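Local coordinates for protein FAD-dependent oxidoreductase (Actinomadura kijaniata, PDB 3M9V) that acts in the biosynthesis of the sugar D-kijanose as a flavin-dependent oxidoreductase of the acyl-CoA dehydrogenase family that binds dTDP, at residues S40-H45 with L373-R378; L217-S222 with L264-G269; G269-A274 with R349-I354; S360-A365 with A369-A374. One frame throughout, in Å; residues are numbered along the deposited sequence.

Three of the four contacts join helices of the C-terminal domain to one another or to helix 35-48 of the N-terminal domain. Interaction 2 joins a loop of the middle domain to helix 264-283. Along the chain, interactions 2, 3 and 4 follow in that order. Interaction 1 spans all three and overlaps interaction 4 at Leu-373 and Ala-374. Interactions 2 and 3 share helix 264-283, interactions 3 and 4 share helix 329-362, and interactions 1 and 4 share helix 372-379. Centres of interactions 1 and 2 lie about 10 Å apart. Arg-378 on helix 372-379 also bonds to Leu-217 O of interaction 2. The three domains are thus joined here. Interactions 1, 2 and 4 touch the second subunit.

Interaction 1. Residues S40-H45 with L373-R378; sequences STAAEH and LARLLR
Arg-375 reaches from helix 372-379 to Ala-42 and Ala-43 of helix 35-48. Its CB points at the other helix. CG is anti to the backbone N (chi1 179°), and chi2 keeps the chain extended as far as CD. CB, CG and CD serve as a spacer and do not themselves touch segment 40-45. The chain then bends at chi3 (67°), which swings NE and the guanidinium round so that one face lies against the helix. NH1 at the tip is 3.9 Å from Ala-42 CB. NH2 is 3.9 Å from Ala-43 CA and 4.1 Å from Ala-43 CB. Ala-43 N lies over the rim of the same face, 4.2 Å above the plane. The helix is kinked here. The two small side chains let the flat group come close to the backbone. Nearby, Arg-378 supplies the polar link between the same helices through a salt bridge with Asp-46. Its backbone O bonds to Tyr-367 of a second subunit. The N-terminal and C-terminal helical domains therefore meet here in two ways. The Arg-375 contact is packing of a charged, flat group on two alanines and the backbone between them, and neither alanine neutralises that charge.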
loop_
_atom_site.group_PDB
_atom_site.type_symbol
_atom_site.label_atom_id
_atom_site.label_comp_id
_atom_site.label_asym_id
_atom_site.label_seq_id
_atom_site.Cartn_x
_atom_site.Cartn_y
_atom_site.Cartn_z
ATOM N N SER A 40 -11.548 -31.762 -8.549
ATOM C CA SER A 40 -11.140 -32.502 -9.734
ATOM C C SER A 40 -11.730 -31.869 -10.983
ATOM O O SER A 40 -11.073 -31.806 -12.016
ATOM C CB SER A 40 -11.618 -33.957 -9.657
ATOM O OG SER A 40 -10.779 -34.671 -8.774
ATOM N N THR A 41 -12.986 -31.429 -10.900
ATOM C CA THR A 41 -13.610 -30.918 -12.120
ATOM C C THR A 41 -13.508 -29.401 -12.299
ATOM O O THR A 41 -14.009 -28.866 -13.293
ATOM C CB THR A 41 -15.099 -31.345 -12.262
ATOM O OG1 THR A 41 -15.810 -30.821 -11.136
ATOM C CG2 THR A 41 -15.235 -32.885 -12.224
ATOM N N ALA A 42 -12.868 -28.718 -11.351
ATOM C CA ALA A 42 -12.866 -27.245 -11.347
ATOM C C ALA A 42 -12.280 -26.648 -12.622
ATOM O O ALA A 42 -12.884 -25.743 -13.212
ATOM C CB ALA A 42 -12.165 -26.654 -10.112
ATOM N N ALA A 43 -11.142 -27.171 -13.075
ATOM C CA ALA A 43 -10.444 -26.570 -14.220
ATOM C C ALA A 43 -11.276 -26.674 -15.490
ATOM O O ALA A 43 -11.306 -25.755 -16.305
ATOM C CB ALA A 43 -9.029 -27.198 -14.478
ATOM N N GLU A 44 -11.933 -27.818 -15.681
ATOM C CA GLU A 44 -12.699 -28.025 -16.910
ATOM C C GLU A 44 -13.878 -27.056 -16.880
ATOM O O GLU A 44 -14.206 -26.444 -17.900
ATOM C CB GLU A 44 -13.242 -29.459 -16.917
ATOM C CG GLU A 44 -14.390 -29.699 -17.898
ATOM C CD GLU A 44 -15.294 -30.882 -17.526
ATOM O OE1 GLU A 44 -16.534 -30.774 -17.692
ATOM O OE2 GLU A 44 -14.782 -31.927 -17.060
ATOM N N HIS A 45 -14.578 -26.933 -15.755
ATOM C CA HIS A 45 -15.753 -26.048 -15.746
ATOM C C HIS A 45 -15.403 -24.566 -15.922
ATOM O O HIS A 45 -16.164 -23.791 -16.499
ATOM C CB HIS A 45 -16.582 -26.271 -14.487
ATOM C CG HIS A 45 -17.263 -27.608 -14.483
ATOM N ND1 HIS A 45 -18.201 -27.963 -15.433
ATOM C CD2 HIS A 45 -17.105 -28.692 -13.687
ATOM C CE1 HIS A 45 -18.638 -29.185 -15.187
ATOM N NE2 HIS A 45 -17.984 -29.650 -14.137
ATOM N N LEU A 373 -3.267 -20.832 -9.793
ATOM C CA LEU A 373 -3.175 -19.461 -9.290
ATOM C C LEU A 373 -3.813 -18.473 -10.278
ATOM O O LEU A 373 -4.275 -17.404 -9.866
ATOM C CB LEU A 373 -1.736 -19.019 -9.013
ATOM C CG LEU A 373 -1.125 -19.589 -7.715
ATOM C CD1 LEU A 373 0.325 -19.112 -7.586
ATOM C CD2 LEU A 373 -1.914 -19.102 -6.494
ATOM N N ALA A 374 -3.785 -18.821 -11.566
ATOM C CA ALA A 374 -4.242 -17.946 -12.631
ATOM C C ALA A 374 -5.751 -17.900 -12.518
ATOM O O ALA A 374 -6.368 -16.855 -12.730
ATOM C CB ALA A 374 -3.829 -18.515 -13.980
ATOM N N ARG A 375 -6.354 -19.029 -12.160
ATOM C CA ARG A 375 -7.790 -19.004 -11.900
ATOM C C ARG A 375 -8.164 -18.275 -10.594
ATOM O O ARG A 375 -9.182 -17.576 -10.528
ATOM C CB ARG A 375 -8.362 -20.433 -11.904
ATOM C CG ARG A 375 -9.864 -20.465 -11.604
ATOM C CD ARG A 375 -10.514 -21.846 -11.757
ATOM N NE ARG A 375 -10.080 -22.833 -10.774
ATOM C CZ ARG A 375 -9.168 -23.779 -10.989
ATOM N NH1 ARG A 375 -8.870 -24.621 -10.018
ATOM N NH2 ARG A 375 -8.505 -23.893 -12.132
ATOM N N LEU A 376 -7.387 -18.466 -9.532
ATOM C CA LEU A 376 -7.645 -17.828 -8.237
ATOM C C LEU A 376 -7.509 -16.313 -8.393
ATOM O O LEU A 376 -8.311 -15.563 -7.818
ATOM C CB LEU A 376 -6.614 -18.302 -7.225
ATOM C CG LEU A 376 -6.720 -19.812 -6.941
ATOM C CD1 LEU A 376 -5.978 -20.172 -5.657
ATOM C CD2 LEU A 376 -8.182 -20.239 -6.798
ATOM N N LEU A 377 -6.560 -15.874 -9.220
ATOM C CA LEU A 377 -6.478 -14.434 -9.441
ATOM C C LEU A 377 -7.749 -13.840 -10.081
ATOM O O LEU A 377 -8.168 -12.708 -9.779
ATOM C CB LEU A 377 -5.253 -14.092 -10.293
ATOM C CG LEU A 377 -5.085 -12.586 -10.581
ATOM C CD1 LEU A 377 -4.548 -11.850 -9.340
ATOM C CD2 LEU A 377 -4.089 -12.327 -11.714
ATOM N N ARG A 378 -8.317 -14.572 -11.034
ATOM C CA ARG A 378 -9.609 -14.155 -11.571
ATOM C C ARG A 378 -10.761 -14.297 -10.585
ATOM O O ARG A 378 -11.601 -13.383 -10.507
ATOM C CB ARG A 378 -9.908 -14.932 -12.856
ATOM C CG ARG A 378 -8.808 -14.661 -13.888
ATOM C CD ARG A 378 -9.108 -15.330 -15.258
ATOM N NE ARG A 378 -8.710 -16.732 -15.266
ATOM C CZ ARG A 378 -9.565 -17.752 -15.144
ATOM N NH1 ARG A 378 -9.154 -19.008 -15.179
ATOM N NH2 ARG A 378 -10.873 -17.565 -15.035
#

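Interaction 2. Residues L217-S222 with L264-G269; sequences LGMRAS and LGVYVG
The Tyr-267 ring is met by the end of Met-219, whose CE approaches obliquely. CE is 3.7 Å from Tyr-267 CE1 and 3.9 Å from Tyr-267 OH. Ala-382 and Met-386 also pack against this tyrosine. The same methyl touches Val-266 CG1 at 4.2 Å, so one carbon touches two neighbouring residues of helix 264-283. The Met-219 chain bends at chi2 (-53°) and then runs straight, with CE anti to CB (chi3 -179°), which carries the methyl to the helix. The sulfur stays behind it. The backbone of Met-219 is well fixed. It starts a type I beta turn that ends at Ser-222, and its O accepts from Ser-222 N at 3.1 Å and from Ser-222 OG at 2.7 Å. The hydroxyl is tilted 18° from the carbonyl plane. Trp-214 NE1 is a third donor to that O, and Met-219 N bonds to Asp-379 OD1. All three touching side chains are buried. Ser-173, an FMN-binding residue, lies about 7 Å from Met-219 between side chains, although no FMN is bound in this chain. The arrangement belongs to the seam between the middle beta domain and the helical C-terminal domain of the acyl-CoA dehydrogenase fold, beside the flavin site.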
loop_
_atom_site.group_PDB
_atom_site.type_symbol
_atom_site.label_atom_id
_atom_site.label_comp_id
_atom_site.label_asym_id
_atom_site.label_seq_id
_atom_site.Cartn_x
_atom_site.Cartn_y
_atom_site.Cartn_z
ATOM N N LEU A 217 -14.990 -13.116 -16.106
ATOM C CA LEU A 217 -13.528 -13.153 -16.124
ATOM C C LEU A 217 -13.195 -14.297 -15.159
ATOM O O LEU A 217 -12.413 -15.195 -15.487
ATOM C CB LEU A 217 -12.983 -11.807 -15.639
ATOM C CG LEU A 217 -11.490 -11.769 -15.268
ATOM C CD1 LEU A 217 -10.535 -12.148 -16.406
ATOM C CD2 LEU A 217 -11.168 -10.438 -14.619
ATOM N N GLY A 218 -13.822 -14.288 -13.978
ATOM C CA GLY A 218 -13.785 -15.421 -13.043
ATOM C C GLY A 218 -15.178 -15.868 -12.608
ATOM O O GLY A 218 -16.165 -15.392 -13.179
ATOM N N MET A 219 -15.267 -16.727 -11.586
ATOM C CA MET A 219 -16.522 -17.345 -11.126
ATOM C C MET A 219 -17.227 -17.947 -12.355
ATOM O O MET A 219 -18.458 -17.900 -12.494
ATOM C CB MET A 219 -17.450 -16.379 -10.365
ATOM C CG MET A 219 -16.895 -15.803 -9.035
ATOM S SD MET A 219 -16.334 -17.164 -7.951
ATOM C CE MET A 219 -15.788 -16.244 -6.510
ATOM N N ARG A 220 -16.420 -18.509 -13.248
ATOM C CA ARG A 220 -16.929 -18.899 -14.552
ATOM C C ARG A 220 -17.961 -20.016 -14.500
ATOM O O ARG A 220 -18.834 -20.097 -15.371
ATOM C CB ARG A 220 -15.794 -19.150 -15.552
ATOM C CG ARG A 220 -15.189 -17.844 -16.027
ATOM C CD ARG A 220 -13.990 -18.103 -16.957
ATOM N NE ARG A 220 -14.399 -18.917 -18.098
ATOM C CZ ARG A 220 -15.114 -18.498 -19.140
ATOM N NH1 ARG A 220 -15.523 -17.236 -19.272
ATOM N NH2 ARG A 220 -15.421 -19.382 -20.081
ATOM N N ALA A 221 -17.878 -20.835 -13.460
ATOM C CA ALA A 221 -18.740 -22.002 -13.344
ATOM C C ALA A 221 -19.939 -21.740 -12.442
ATOM O O ALA A 221 -20.659 -22.697 -12.106
ATOM C CB ALA A 221 -17.977 -23.218 -12.812
ATOM N N SER A 222 -20.164 -20.489 -12.042
ATOM C CA SER A 222 -21.131 -20.232 -10.967
ATOM C C SER A 222 -22.559 -20.088 -11.480
ATOM O O SER A 222 -23.512 -19.939 -10.691
ATOM C CB SER A 222 -20.782 -18.962 -10.169
ATOM O OG SER A 222 -20.769 -17.833 -11.029
ATOM N N LEU A 264 -18.274 -13.918 2.615
ATOM C CA LEU A 264 -16.919 -13.491 2.897
ATOM C C LEU A 264 -16.031 -14.735 3.049
ATOM O O LEU A 264 -14.862 -14.646 2.701
ATOM C CB LEU A 264 -16.827 -12.646 4.181
ATOM C CG LEU A 264 -17.437 -11.228 4.138
ATOM C CD1 LEU A 264 -17.223 -10.343 5.377
ATOM C CD2 LEU A 264 -17.048 -10.474 2.844
ATOM N N GLY A 265 -16.565 -15.841 3.563
ATOM C CA GLY A 265 -15.826 -17.093 3.650
ATOM C C GLY A 265 -15.292 -17.575 2.313
ATOM O O GLY A 265 -14.246 -18.234 2.247
ATOM N N VAL A 266 -15.980 -17.235 1.226
ATOM C CA VAL A 266 -15.564 -17.649 -0.127
ATOM C C VAL A 266 -14.184 -17.062 -0.459
ATOM O O VAL A 266 -13.236 -17.759 -0.837
ATOM C CB VAL A 266 -16.628 -17.299 -1.181
ATOM C CG1 VAL A 266 -16.091 -17.637 -2.592
ATOM C CG2 VAL A 266 -17.932 -18.092 -0.869
ATOM N N TYR A 267 -14.043 -15.770 -0.206
ATOM C CA TYR A 267 -12.843 -15.009 -0.638
ATOM C C TYR A 267 -11.722 -15.342 0.343
ATOM O O TYR A 267 -10.561 -15.443 -0.067
ATOM C CB TYR A 267 -13.170 -13.511 -0.733
ATOM C CG TYR A 267 -14.302 -13.367 -1.738
ATOM C CD1 TYR A 267 -14.049 -13.607 -3.091
ATOM C CD2 TYR A 267 -15.606 -13.027 -1.360
ATOM C CE1 TYR A 267 -15.065 -13.522 -4.055
ATOM C CE2 TYR A 267 -16.635 -12.934 -2.327
ATOM C CZ TYR A 267 -16.351 -13.217 -3.648
ATOM O OH TYR A 267 -17.287 -13.181 -4.640
ATOM N N VAL A 268 -12.084 -15.589 1.602
ATOM C CA VAL A 268 -11.081 -16.090 2.523
ATOM C C VAL A 268 -10.547 -17.462 2.071
ATOM O O VAL A 268 -9.341 -17.728 2.172
ATOM C CB VAL A 268 -11.583 -16.192 4.003
ATOM C CG1 VAL A 268 -10.441 -16.694 4.888
ATOM C CG2 VAL A 268 -12.136 -14.845 4.539
ATOM N N GLY A 269 -11.410 -18.360 1.601
ATOM C CA GLY A 269 -10.912 -19.666 1.116
ATOM C C GLY A 269 -10.038 -19.591 -0.119
ATOM O O GLY A 269 -9.029 -20.308 -0.233
#

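Interaction 3. Residues G269-A274 with R349-I354; sequences GVAQAA and RLAPEI
Ala-271 packs on Ala-351 and Ile-354 in the C-terminal helical domain, the all-helix part of the acyl-CoA dehydrogenase fold. Helix 264-283 and helix 329-362 come very close here, with Ala-271 CA only 5.4 Å from Ala-351 CA. Two alanines at the crossing make this possible. Their methyls meet at 4.2 Å, Ala-271 CB to Ala-351 CB. The Ala-271 methyl points toward the other helix. That of Ala-351 leaves its helix to the side, and both also touch Leu-307 of helix 291-323. Ile-354 stands one turn further along helix 329-362. Its CG2 is anti to the backbone N, while CG1 stands beside that N (chi1 -68°). This rotation turns the CG2 branch to the partner helix, where it lies 4.1 Å from Ala-271 CB. The other branch is extended (chi2 166°), and its CD1 lies 4.2 Å from Ala-271 CB. Both branch ends thus meet the same side of that methyl. Pro-352 directs its ring away from the contact, and its N cannot donate to the turn before, so the helix is kinked at this point. The interface is buried and apolar, apart from the backbone. Ile-354 CG2 rests 4.0 Å from Ala-271 O, a carbon-to-carbonyl packing contact.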
loop_
_atom_site.group_PDB
_atom_site.type_symbol
_atom_site.label_atom_id
_atom_site.label_comp_id
_atom_site.label_asym_id
_atom_site.label_seq_id
_atom_site.Cartn_x
_atom_site.Cartn_y
_atom_site.Cartn_z
ATOM N N GLY A 269 -11.410 -18.360 1.601
ATOM C CA GLY A 269 -10.912 -19.666 1.116
ATOM C C GLY A 269 -10.038 -19.591 -0.119
ATOM O O GLY A 269 -9.029 -20.308 -0.233
ATOM N N VAL A 270 -10.399 -18.699 -1.046
ATOM C CA VAL A 270 -9.538 -18.402 -2.204
ATOM C C VAL A 270 -8.137 -17.940 -1.791
ATOM O O VAL A 270 -7.120 -18.453 -2.299
ATOM C CB VAL A 270 -10.213 -17.409 -3.188
ATOM C CG1 VAL A 270 -9.265 -17.047 -4.329
ATOM C CG2 VAL A 270 -11.459 -18.087 -3.811
ATOM N N ALA A 271 -8.063 -16.985 -0.864
ATOM C CA ALA A 271 -6.741 -16.584 -0.387
ATOM C C ALA A 271 -5.992 -17.747 0.274
ATOM O O ALA A 271 -4.769 -17.865 0.162
ATOM C CB ALA A 271 -6.881 -15.402 0.600
ATOM N N GLN A 272 -6.696 -18.571 1.043
ATOM C CA GLN A 272 -6.031 -19.710 1.683
ATOM C C GLN A 272 -5.440 -20.676 0.643
ATOM O O GLN A 272 -4.338 -21.200 0.820
ATOM C CB GLN A 272 -6.993 -20.413 2.657
ATOM C CG GLN A 272 -6.385 -21.602 3.452
ATOM C CD GLN A 272 -5.414 -21.116 4.504
ATOM O OE1 GLN A 272 -5.797 -20.385 5.413
ATOM N NE2 GLN A 272 -4.151 -21.480 4.370
ATOM N N ALA A 273 -6.170 -20.918 -0.443
ATOM C CA ALA A 273 -5.806 -21.946 -1.403
ATOM C C ALA A 273 -4.623 -21.363 -2.178
ATOM O O ALA A 273 -3.717 -22.110 -2.492
ATOM C CB ALA A 273 -6.983 -22.285 -2.356
ATOM N N ALA A 274 -4.592 -20.055 -2.434
ATOM C CA ALA A 274 -3.417 -19.444 -3.056
ATOM C C ALA A 274 -2.150 -19.601 -2.208
ATOM O O ALA A 274 -1.092 -20.013 -2.672
ATOM C CB ALA A 274 -3.676 -17.947 -3.383
ATOM N N ARG A 349 -9.789 -5.864 -0.283
ATOM C CA ARG A 349 -8.426 -5.422 -0.529
ATOM C C ARG A 349 -7.438 -6.506 -0.116
ATOM O O ARG A 349 -6.509 -6.798 -0.867
ATOM C CB ARG A 349 -8.108 -4.097 0.173
ATOM C CG ARG A 349 -6.889 -3.413 -0.425
ATOM C CD ARG A 349 -6.944 -1.906 -0.274
ATOM N NE ARG A 349 -8.142 -1.315 -0.865
ATOM C CZ ARG A 349 -8.771 -0.271 -0.331
ATOM N NH1 ARG A 349 -9.857 0.230 -0.899
ATOM N NH2 ARG A 349 -8.298 0.272 0.780
ATOM N N LEU A 350 -7.627 -7.146 1.030
ATOM C CA LEU A 350 -6.624 -8.120 1.440
ATOM C C LEU A 350 -6.596 -9.382 0.592
ATOM O O LEU A 350 -5.515 -9.858 0.249
ATOM C CB LEU A 350 -6.775 -8.521 2.900
ATOM C CG LEU A 350 -6.483 -7.455 3.961
ATOM C CD1 LEU A 350 -6.948 -7.915 5.335
ATOM C CD2 LEU A 350 -5.017 -7.093 3.939
ATOM N N ALA A 351 -7.756 -9.970 0.306
ATOM C CA ALA A 351 -7.728 -11.236 -0.423
ATOM C C ALA A 351 -7.051 -11.108 -1.797
ATOM O O ALA A 351 -6.147 -11.893 -2.095
ATOM C CB ALA A 351 -9.098 -11.959 -0.420
ATOM N N PRO A 352 -7.420 -10.121 -2.635
ATOM C CA PRO A 352 -6.670 -10.084 -3.902
ATOM C C PRO A 352 -5.169 -9.802 -3.781
ATOM O O PRO A 352 -4.380 -10.316 -4.584
ATOM C CB PRO A 352 -7.330 -8.940 -4.698
ATOM C CG PRO A 352 -8.694 -8.862 -4.171
ATOM C CD PRO A 352 -8.622 -9.257 -2.694
ATOM N N GLU A 353 -4.767 -9.018 -2.784
ATOM C CA GLU A 353 -3.351 -8.757 -2.539
ATOM C C GLU A 353 -2.617 -10.043 -2.202
ATOM O O GLU A 353 -1.552 -10.333 -2.747
ATOM C CB GLU A 353 -3.134 -7.842 -1.329
ATOM C CG GLU A 353 -2.806 -6.410 -1.649
ATOM C CD GLU A 353 -2.795 -5.576 -0.369
ATOM O OE1 GLU A 353 -3.478 -4.522 -0.350
ATOM O OE2 GLU A 353 -2.112 -6.011 0.597
ATOM N N ILE A 354 -3.154 -10.811 -1.263
ATOM C CA ILE A 354 -2.529 -12.106 -1.003
ATOM C C ILE A 354 -2.371 -12.964 -2.277
ATOM O O ILE A 354 -1.306 -13.548 -2.556
ATOM C CB ILE A 354 -3.380 -12.833 0.052
ATOM C CG1 ILE A 354 -3.261 -12.093 1.392
ATOM C CG2 ILE A 354 -2.999 -14.312 0.129
ATOM C CD1 ILE A 354 -4.321 -12.553 2.384
#

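Interaction 4. Residues S360-A365 with A369-A374; sequences SLVGGA and AGHPLA
The turn between helix 329-362 and helix 372-379 is closed by Val-362 and Ala-365 on one side and by His-371 and Leu-373 on the other. His-371 is the N-cap of the second helix. Its ND1 accepts from Leu-373 N at 3.0 Å. The N-H...N angle is 166°, and the donor sits 14° out of the ring plane. With CG anti to the backbone N (chi1 -166°), the ring turns its ND1 edge to the first turn of its own helix. Pro-372 CD covers one face near the rim. Since ND1 is an acceptor, a neutral ring would probably carry its proton on NE2, which lies 4.1 Å from Val-362 CG1. Ala-365 O lies 3.4 Å from His-371 CB and 3.6 Å from His-371 CD2, meeting the ring obliquely. Thr-368 OG1 bonds to the same oxygen. The connection joins two consecutive helices of the C-terminal acyl-CoA dehydrogenase domain. Gly-363 leaves the first helix with positive phi, and Arg-285 bonds to the last carbonyls, Leu-361 O and Val-362 O. The apolar part of the turn is tight: Val-362 CG2 is 3.4 Å from Leu-373 CD1, shorter than the usual carbon contact. The two side chains run across each other there. A second subunit lies alongside, where Ser-360 OG bonds to Arg-384 NH2 of that subunit and Ala-369 packs on its Gly-216.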
loop_
_atom_site.group_PDB
_atom_site.type_symbol
_atom_site.label_atom_id
_atom_site.label_comp_id
_atom_site.label_asym_id
_atom_site.label_seq_id
_atom_site.Cartn_x
_atom_site.Cartn_y
_atom_site.Cartn_z
ATOM N N SER A 360 3.990 -14.042 -7.333
ATOM C CA SER A 360 5.401 -13.697 -7.217
ATOM C C SER A 360 6.199 -14.855 -6.602
ATOM O O SER A 360 7.333 -15.058 -7.018
ATOM C CB SER A 360 5.602 -12.453 -6.351
ATOM O OG SER A 360 4.933 -11.376 -6.972
ATOM N N LEU A 361 5.668 -15.591 -5.625
ATOM C CA LEU A 361 6.387 -16.739 -5.081
ATOM C C LEU A 361 6.565 -17.890 -6.071
ATOM O O LEU A 361 7.633 -18.494 -6.143
ATOM C CB LEU A 361 5.685 -17.281 -3.836
ATOM C CG LEU A 361 5.722 -16.247 -2.706
ATOM C CD1 LEU A 361 4.774 -16.565 -1.571
ATOM C CD2 LEU A 361 7.178 -16.211 -2.240
ATOM N N VAL A 362 5.500 -18.310 -6.741
ATOM C CA VAL A 362 5.591 -19.371 -7.724
ATOM C C VAL A 362 6.365 -18.960 -8.982
ATOM O O VAL A 362 7.060 -19.809 -9.529
ATOM C CB VAL A 362 4.188 -19.813 -8.133
ATOM C CG1 VAL A 362 4.290 -20.852 -9.260
ATOM C CG2 VAL A 362 3.461 -20.342 -6.902
ATOM N N GLY A 363 6.236 -17.717 -9.436
ATOM C CA GLY A 363 6.865 -17.197 -10.644
ATOM C C GLY A 363 6.102 -17.569 -11.911
ATOM O O GLY A 363 4.925 -17.906 -11.810
ATOM N N GLY A 364 6.781 -17.589 -13.064
ATOM C CA GLY A 364 6.183 -17.606 -14.400
ATOM C C GLY A 364 5.202 -18.719 -14.724
ATOM O O GLY A 364 4.231 -18.514 -15.466
ATOM N N ALA A 365 5.389 -19.889 -14.117
ATOM C CA ALA A 365 4.411 -20.971 -14.290
ATOM C C ALA A 365 2.999 -20.540 -13.898
ATOM O O ALA A 365 2.047 -21.061 -14.432
ATOM C CB ALA A 365 4.795 -22.209 -13.493
ATOM N N ALA A 369 -2.467 -20.369 -18.547
ATOM C CA ALA A 369 -3.904 -20.331 -18.348
ATOM C C ALA A 369 -4.382 -21.443 -17.429
ATOM O O ALA A 369 -5.338 -21.220 -16.684
ATOM C CB ALA A 369 -4.670 -20.324 -19.671
ATOM N N GLY A 370 -3.716 -22.592 -17.455
ATOM C CA GLY A 370 -4.137 -23.738 -16.657
ATOM C C GLY A 370 -3.654 -23.764 -15.209
ATOM O O GLY A 370 -4.117 -24.585 -14.422
ATOM N N HIS A 371 -2.718 -22.914 -14.796
ATOM C CA HIS A 371 -2.224 -23.036 -13.431
ATOM C C HIS A 371 -3.342 -22.577 -12.499
ATOM O O HIS A 371 -4.004 -21.576 -12.796
ATOM C CB HIS A 371 -0.988 -22.141 -13.242
ATOM C CG HIS A 371 -0.229 -22.438 -11.993
ATOM N ND1 HIS A 371 -0.607 -21.956 -10.751
ATOM C CD2 HIS A 371 0.877 -23.197 -11.801
ATOM C CE1 HIS A 371 0.254 -22.389 -9.850
ATOM N NE2 HIS A 371 1.156 -23.143 -10.457
ATOM N N PRO A 372 -3.530 -23.256 -11.353
ATOM C CA PRO A 372 -4.537 -22.863 -10.368
ATOM C C PRO A 372 -4.455 -21.403 -9.922
ATOM O O PRO A 372 -5.496 -20.777 -9.699
ATOM C CB PRO A 372 -4.217 -23.751 -9.154
ATOM C CG PRO A 372 -3.537 -24.939 -9.746
ATOM C CD PRO A 372 -2.702 -24.374 -10.861
ATOM N N LEU A 373 -3.267 -20.832 -9.793
ATOM C CA LEU A 373 -3.175 -19.461 -9.290
ATOM C C LEU A 373 -3.813 -18.473 -10.278
ATOM O O LEU A 373 -4.275 -17.404 -9.866
ATOM C CB LEU A 373 -1.736 -19.019 -9.013
ATOM C CG LEU A 373 -1.125 -19.589 -7.715
ATOM C CD1 LEU A 373 0.325 -19.112 -7.586
ATOM C CD2 LEU A 373 -1.914 -19.102 -6.494
ATOM N N ALA A 374 -3.785 -18.821 -11.566
ATOM C CA ALA A 374 -4.242 -17.946 -12.631
ATOM C C ALA A 374 -5.751 -17.900 -12.518
ATOM O O ALA A 374 -6.368 -16.855 -12.730
ATOM C CB ALA A 374 -3.829 -18.515 -13.980
#